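Local structure of FACT-Spt16 (Cicer arietinum, 5CE6) at residues 205-217 against 302-315. The protein is the Spt16 subunit of the histone chaperone FACT, whose N-terminal aminopeptidase-like domain probably binds histones H3-H4 and takes part in chromatin transcription. Numbering follows the deposited sequence.
Sequences YIKRAAYLTGSVM and VGARYKSYCSNIAR. With ACT (acetate ion), chain B.
T213 and S311 bring their hydroxyls together where helix 205-217 lies on the hairpin of 302-315, OG1 to OG at 2.6 Å. T213 OG1 accepts the backbone N-H of A304 at 2.8 Å (157°), while S311 OG donates to A304 O (2.8 Å), so the two hydroxyls serve both backbone polar groups of A304. A threonine suits the helix here because its two branches divide the work: with OG1 beside the backbone N (chi1 -67°), CG2 is turned the other way and presses on I313 CG2, a tight 3.4 Å. Alanines let the backbones close in. A209 CB touches both Y306 CB and Y309 O, A210 lies against S311 CB, and A304 CB meets L212 CD2. Farther along the helix, the doubly bent chain of M217 carries its methyl CE to I313 CG2 (3.8 Å) and the CG of R315, whose guanidinium pairs with D431.

At the other end, the type I' turn from Y306 to Y309 places K307 beside Y205, with its CD over one face of the ring, 3.8 Å from the centroid, a CH-pi contact; Y309 meets that ring at its edge. R208 CB similarly covers a face of Y306, and I206 CG1 packs on Y309 CB. The hydroxyls of Y205 and Y309 reach E201 and E202 on the same long helix. Without the ring, as with an alanine at Y205, the aliphatic chain of K307 would probably lose its platform and a gap would open beside Y309. Within this creatinase-like, M24-family domain, a small buried hydroxyl cluster thus sets helix against hairpin, while aromatic and aliphatic groups cover the turn and leave the polar ends to partners farther out.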
loop_
_atom_site.group_PDB
_atom_site.type_symbol
_atom_site.label_atom_id
_atom_site.label_comp_id
_atom_site.label_asym_id
_atom_site.label_seq_id
_atom_site.Cartn_x
_atom_site.Cartn_y
_atom_site.Cartn_z
ATOM N N TYR A 205 -8.221 -11.507 3.718
ATOM C CA TYR A 205 -8.750 -10.217 3.255
ATOM C C TYR A 205 -8.016 -9.706 2.015
ATOM O O TYR A 205 -8.645 -9.173 1.105
ATOM C CB TYR A 205 -8.726 -9.171 4.378
ATOM C CG TYR A 205 -9.529 -9.607 5.597
ATOM C CD1 TYR A 205 -10.561 -10.543 5.482
ATOM C CD2 TYR A 205 -9.253 -9.090 6.855
ATOM C CE1 TYR A 205 -11.292 -10.944 6.584
ATOM C CE2 TYR A 205 -9.990 -9.499 7.973
ATOM C CZ TYR A 205 -11.006 -10.420 7.821
ATOM O OH TYR A 205 -11.736 -10.843 8.916
ATOM N N ILE A 206 -6.696 -9.877 1.974
ATOM C CA ILE A 206 -5.921 -9.481 0.795
ATOM C C ILE A 206 -6.314 -10.324 -0.424
ATOM O O ILE A 206 -6.443 -9.799 -1.534
ATOM C CB ILE A 206 -4.401 -9.581 1.073
ATOM C CG1 ILE A 206 -4.006 -8.561 2.152
ATOM C CG2 ILE A 206 -3.584 -9.377 -0.216
ATOM C CD1 ILE A 206 -2.581 -8.703 2.689
ATOM N N LYS A 207 -6.500 -11.626 -0.233
ATOM C CA LYS A 207 -6.940 -12.477 -1.335
ATOM C C LYS A 207 -8.326 -12.075 -1.828
ATOM O O LYS A 207 -8.569 -12.077 -3.035
ATOM C CB LYS A 207 -6.957 -13.951 -0.920
ATOM C CG LYS A 207 -5.585 -14.539 -0.684
ATOM C CD LYS A 207 -5.722 -15.985 -0.204
ATOM C CE LYS A 207 -4.408 -16.741 -0.252
ATOM N NZ LYS A 207 -4.597 -18.167 0.179
ATOM N N ARG A 208 -9.235 -11.754 -0.903
ATOM C CA ARG A 208 -10.567 -11.274 -1.290
ATOM C C ARG A 208 -10.428 -10.002 -2.128
ATOM O O ARG A 208 -11.044 -9.879 -3.178
ATOM C CB ARG A 208 -11.451 -10.990 -0.065
ATOM C CG ARG A 208 -11.686 -12.208 0.843
ATOM C CD ARG A 208 -12.662 -13.219 0.244
ATOM N NE ARG A 208 -12.828 -14.397 1.107
ATOM C CZ ARG A 208 -12.248 -15.572 0.883
ATOM N NH1 ARG A 208 -11.466 -15.733 -0.177
ATOM N NH2 ARG A 208 -12.439 -16.588 1.725
ATOM N N ALA A 209 -9.611 -9.069 -1.647
ATOM C CA ALA A 209 -9.363 -7.812 -2.347
ATOM C C ALA A 209 -8.783 -8.086 -3.727
ATOM O O ALA A 209 -9.252 -7.533 -4.724
ATOM C CB ALA A 209 -8.422 -6.938 -1.544
ATOM N N ALA A 210 -7.767 -8.945 -3.777
ATOM C CA ALA A 210 -7.105 -9.277 -5.038
ATOM C C ALA A 210 -8.018 -9.995 -6.024
ATOM O O ALA A 210 -7.891 -9.806 -7.237
ATOM C CB ALA A 210 -5.852 -10.105 -4.781
ATOM N N TYR A 211 -8.904 -10.850 -5.516
ATOM C CA TYR A 211 -9.887 -11.506 -6.374
ATOM C C TYR A 211 -10.770 -10.477 -7.077
ATOM O O TYR A 211 -11.003 -10.563 -8.287
ATOM C CB TYR A 211 -10.755 -12.485 -5.576
ATOM C CG TYR A 211 -11.627 -13.359 -6.454
ATOM C CD1 TYR A 211 -11.132 -14.537 -6.999
ATOM C CD2 TYR A 211 -12.938 -12.998 -6.751
ATOM C CE1 TYR A 211 -11.918 -15.340 -7.809
ATOM C CE2 TYR A 211 -13.734 -13.793 -7.562
ATOM C CZ TYR A 211 -13.216 -14.962 -8.089
ATOM O OH TYR A 211 -13.997 -15.759 -8.894
ATOM N N LEU A 212 -11.259 -9.498 -6.321
ATOM C CA LEU A 212 -12.072 -8.428 -6.895
ATOM C C LEU A 212 -11.258 -7.610 -7.890
ATOM O O LEU A 212 -11.720 -7.323 -8.998
ATOM C CB LEU A 212 -12.615 -7.521 -5.792
ATOM C CG LEU A 212 -13.334 -6.252 -6.254
ATOM C CD1 LEU A 212 -14.496 -6.614 -7.153
ATOM C CD2 LEU A 212 -13.822 -5.472 -5.050
ATOM N N THR A 213 -10.047 -7.238 -7.487
ATOM C CA THR A 213 -9.137 -6.487 -8.358
ATOM C C THR A 213 -8.945 -7.190 -9.700
ATOM O O THR A 213 -9.072 -6.579 -10.775
ATOM C CB THR A 213 -7.780 -6.304 -7.668
ATOM O OG1 THR A 213 -7.947 -5.443 -6.531
ATOM C CG2 THR A 213 -6.748 -5.689 -8.610
ATOM N N GLY A 214 -8.646 -8.481 -9.638
ATOM C CA GLY A 214 -8.452 -9.261 -10.845
ATOM C C GLY A 214 -9.726 -9.403 -11.654
ATOM O O GLY A 214 -9.695 -9.349 -12.893
ATOM N N SER A 215 -10.846 -9.583 -10.958
ATOM C CA SER A 215 -12.138 -9.739 -11.618
ATOM C C SER A 215 -12.517 -8.471 -12.373
ATOM O O SER A 215 -13.074 -8.532 -13.474
ATOM C CB SER A 215 -13.235 -10.071 -10.607
ATOM O OG SER A 215 -12.909 -11.223 -9.862
ATOM N N VAL A 216 -12.231 -7.328 -11.763
ATOM C CA VAL A 216 -12.476 -6.043 -12.396
ATOM C C VAL A 216 -11.628 -5.880 -13.664
ATOM O O VAL A 216 -12.132 -5.458 -14.705
ATOM C CB VAL A 216 -12.238 -4.882 -11.407
ATOM C CG1 VAL A 216 -12.194 -3.544 -12.126
ATOM C CG2 VAL A 216 -13.316 -4.888 -10.336
ATOM N N MET A 217 -10.349 -6.235 -13.588
ATOM C CA MET A 217 -9.485 -6.138 -14.767
ATOM C C MET A 217 -9.971 -7.064 -15.872
ATOM O O MET A 217 -10.105 -6.662 -17.031
ATOM C CB MET A 217 -8.030 -6.475 -14.419
ATOM C CG MET A 217 -7.097 -6.457 -15.630
ATOM S SD MET A 217 -6.851 -4.797 -16.286
ATOM C CE MET A 217 -5.696 -4.141 -15.103
ATOM N N VAL A 302 -5.204 -0.985 -11.479
ATOM C CA VAL A 302 -6.371 -0.863 -10.611
ATOM C C VAL A 302 -6.139 -1.620 -9.315
ATOM O O VAL A 302 -5.478 -2.655 -9.298
ATOM C CB VAL A 302 -7.652 -1.354 -11.340
ATOM C CG1 VAL A 302 -7.485 -2.765 -11.821
ATOM C CG2 VAL A 302 -8.855 -1.260 -10.448
ATOM N N GLY A 303 -6.663 -1.101 -8.213
ATOM C CA GLY A 303 -6.555 -1.842 -6.971
ATOM C C GLY A 303 -7.786 -1.668 -6.114
ATOM O O GLY A 303 -8.245 -0.539 -5.900
ATOM N N ALA A 304 -8.318 -2.789 -5.634
ATOM C CA ALA A 304 -9.444 -2.789 -4.706
ATOM C C ALA A 304 -8.945 -3.056 -3.295
ATOM O O ALA A 304 -7.906 -3.697 -3.091
ATOM C CB ALA A 304 -10.479 -3.827 -5.095
ATOM N N ARG A 305 -9.703 -2.563 -2.324
ATOM C CA ARG A 305 -9.352 -2.699 -0.923
ATOM C C ARG A 305 -10.492 -3.436 -0.231
ATOM O O ARG A 305 -11.669 -3.172 -0.496
ATOM C CB ARG A 305 -9.177 -1.300 -0.315
ATOM C CG ARG A 305 -8.269 -1.234 0.904
ATOM C CD ARG A 305 -8.124 0.212 1.388
ATOM N NE ARG A 305 -7.240 0.318 2.550
ATOM C CZ ARG A 305 -7.056 1.436 3.249
ATOM N NH1 ARG A 305 -7.692 2.548 2.907
ATOM N NH2 ARG A 305 -6.235 1.441 4.289
ATOM N N TYR A 306 -10.155 -4.377 0.644
ATOM C CA TYR A 306 -11.184 -5.151 1.318
ATOM C C TYR A 306 -10.924 -5.191 2.816
ATOM O O TYR A 306 -9.871 -5.644 3.253
ATOM C CB TYR A 306 -11.259 -6.576 0.757
ATOM C CG TYR A 306 -12.415 -7.380 1.327
ATOM C CD1 TYR A 306 -13.721 -7.147 0.907
ATOM C CD2 TYR A 306 -12.200 -8.375 2.273
ATOM C CE1 TYR A 306 -14.784 -7.887 1.417
ATOM C CE2 TYR A 306 -13.252 -9.117 2.785
ATOM C CZ TYR A 306 -14.539 -8.869 2.354
ATOM O OH TYR A 306 -15.593 -9.598 2.872
ATOM N N LYS A 307 -11.892 -4.717 3.596
ATOM C CA LYS A 307 -11.722 -4.563 5.040
ATOM C C LYS A 307 -10.399 -3.874 5.378
ATOM O O LYS A 307 -9.704 -4.261 6.326
ATOM C CB LYS A 307 -11.876 -5.904 5.769
ATOM C CG LYS A 307 -13.278 -6.504 5.647
ATOM C CD LYS A 307 -13.383 -7.865 6.316
ATOM C CE LYS A 307 -13.198 -7.770 7.816
ATOM N NZ LYS A 307 -14.278 -6.957 8.450
ATOM N N SER A 308 -10.086 -2.840 4.595
ATOM C CA SER A 308 -8.870 -2.023 4.718
ATOM C C SER A 308 -7.596 -2.624 4.134
ATOM O O SER A 308 -6.569 -1.960 4.144
ATOM C CB SER A 308 -8.615 -1.539 6.154
ATOM O OG SER A 308 -9.702 -0.757 6.612
ATOM N N TYR A 309 -7.662 -3.856 3.624
ATOM C CA TYR A 309 -6.479 -4.508 3.050
ATOM C C TYR A 309 -6.409 -4.307 1.550
ATOM O O TYR A 309 -7.358 -4.625 0.834
ATOM C CB TYR A 309 -6.426 -6.005 3.419
ATOM C CG TYR A 309 -6.060 -6.153 4.869
ATOM C CD1 TYR A 309 -7.034 -6.047 5.863
ATOM C CD2 TYR A 309 -4.732 -6.304 5.258
ATOM C CE1 TYR A 309 -6.703 -6.122 7.201
ATOM C CE2 TYR A 309 -4.389 -6.384 6.608
ATOM C CZ TYR A 309 -5.377 -6.284 7.564
ATOM O OH TYR A 309 -5.046 -6.358 8.898
ATOM N N CYS A 310 -5.275 -3.785 1.092
ATOM C CA CYS A 310 -5.106 -3.377 -0.295
ATOM C C CYS A 310 -4.643 -4.527 -1.180
ATOM O O CYS A 310 -4.120 -5.539 -0.707
ATOM C CB CYS A 310 -4.062 -2.254 -0.407
ATOM S SG CYS A 310 -4.506 -0.725 0.443
ATOM N N SER A 311 -4.824 -4.335 -2.483
ATOM C CA SER A 311 -4.330 -5.258 -3.499
ATOM C C SER A 311 -4.065 -4.425 -4.726
ATOM O O SER A 311 -4.481 -3.265 -4.795
ATOM C CB SER A 311 -5.351 -6.363 -3.803
ATOM O OG SER A 311 -6.546 -5.814 -4.352
ATOM N N ASN A 312 -3.385 -5.000 -5.709
ATOM C CA ASN A 312 -3.058 -4.227 -6.893
ATOM C C ASN A 312 -2.879 -5.118 -8.106
ATOM O O ASN A 312 -2.419 -6.256 -7.979
ATOM C CB ASN A 312 -1.757 -3.466 -6.691
ATOM C CG ASN A 312 -1.537 -2.440 -7.775
ATOM O OD1 ASN A 312 -2.407 -1.604 -8.024
ATOM N ND2 ASN A 312 -0.399 -2.513 -8.448
ATOM N N ILE A 313 -3.224 -4.597 -9.281
ATOM C CA ILE A 313 -2.876 -5.281 -10.525
ATOM C C ILE A 313 -2.611 -4.210 -11.560
ATOM O O ILE A 313 -3.128 -3.103 -11.461
ATOM C CB ILE A 313 -4.014 -6.230 -10.992
ATOM C CG1 ILE A 313 -3.503 -7.257 -12.012
ATOM C CG2 ILE A 313 -5.166 -5.440 -11.610
ATOM C CD1 ILE A 313 -4.625 -8.159 -12.543
ATOM N N ALA A 314 -1.758 -4.507 -12.531
ATOM C CA ALA A 314 -1.534 -3.586 -13.634
ATOM C C ALA A 314 -1.241 -4.426 -14.855
ATOM O O ALA A 314 -0.523 -5.426 -14.763
ATOM C CB ALA A 314 -0.370 -2.635 -13.353
ATOM N N ARG A 315 -1.818 -4.024 -15.986
ATOM C CA ARG A 315 -1.602 -4.722 -17.256
ATOM C C ARG A 315 -1.355 -3.708 -18.344
ATOM O O ARG A 315 -1.814 -2.576 -18.259
ATOM C CB ARG A 315 -2.828 -5.565 -17.614
ATOM C CG ARG A 315 -3.093 -6.744 -16.668
ATOM C CD ARG A 315 -2.037 -7.837 -16.843
ATOM N NE ARG A 315 -2.292 -8.994 -15.969
ATOM C CZ ARG A 315 -1.749 -9.158 -14.764
ATOM N NH1 ARG A 315 -0.921 -8.245 -14.265
ATOM N NH2 ARG A 315 -2.025 -10.250 -14.057
HETATM C C ACT B . -4.514 4.331 5.639
HETATM O O ACT B . -4.203 5.540 5.676
HETATM O OXT ACT B . -5.657 4.067 5.197
HETATM C CH3 ACT B . -3.566 3.266 6.106
#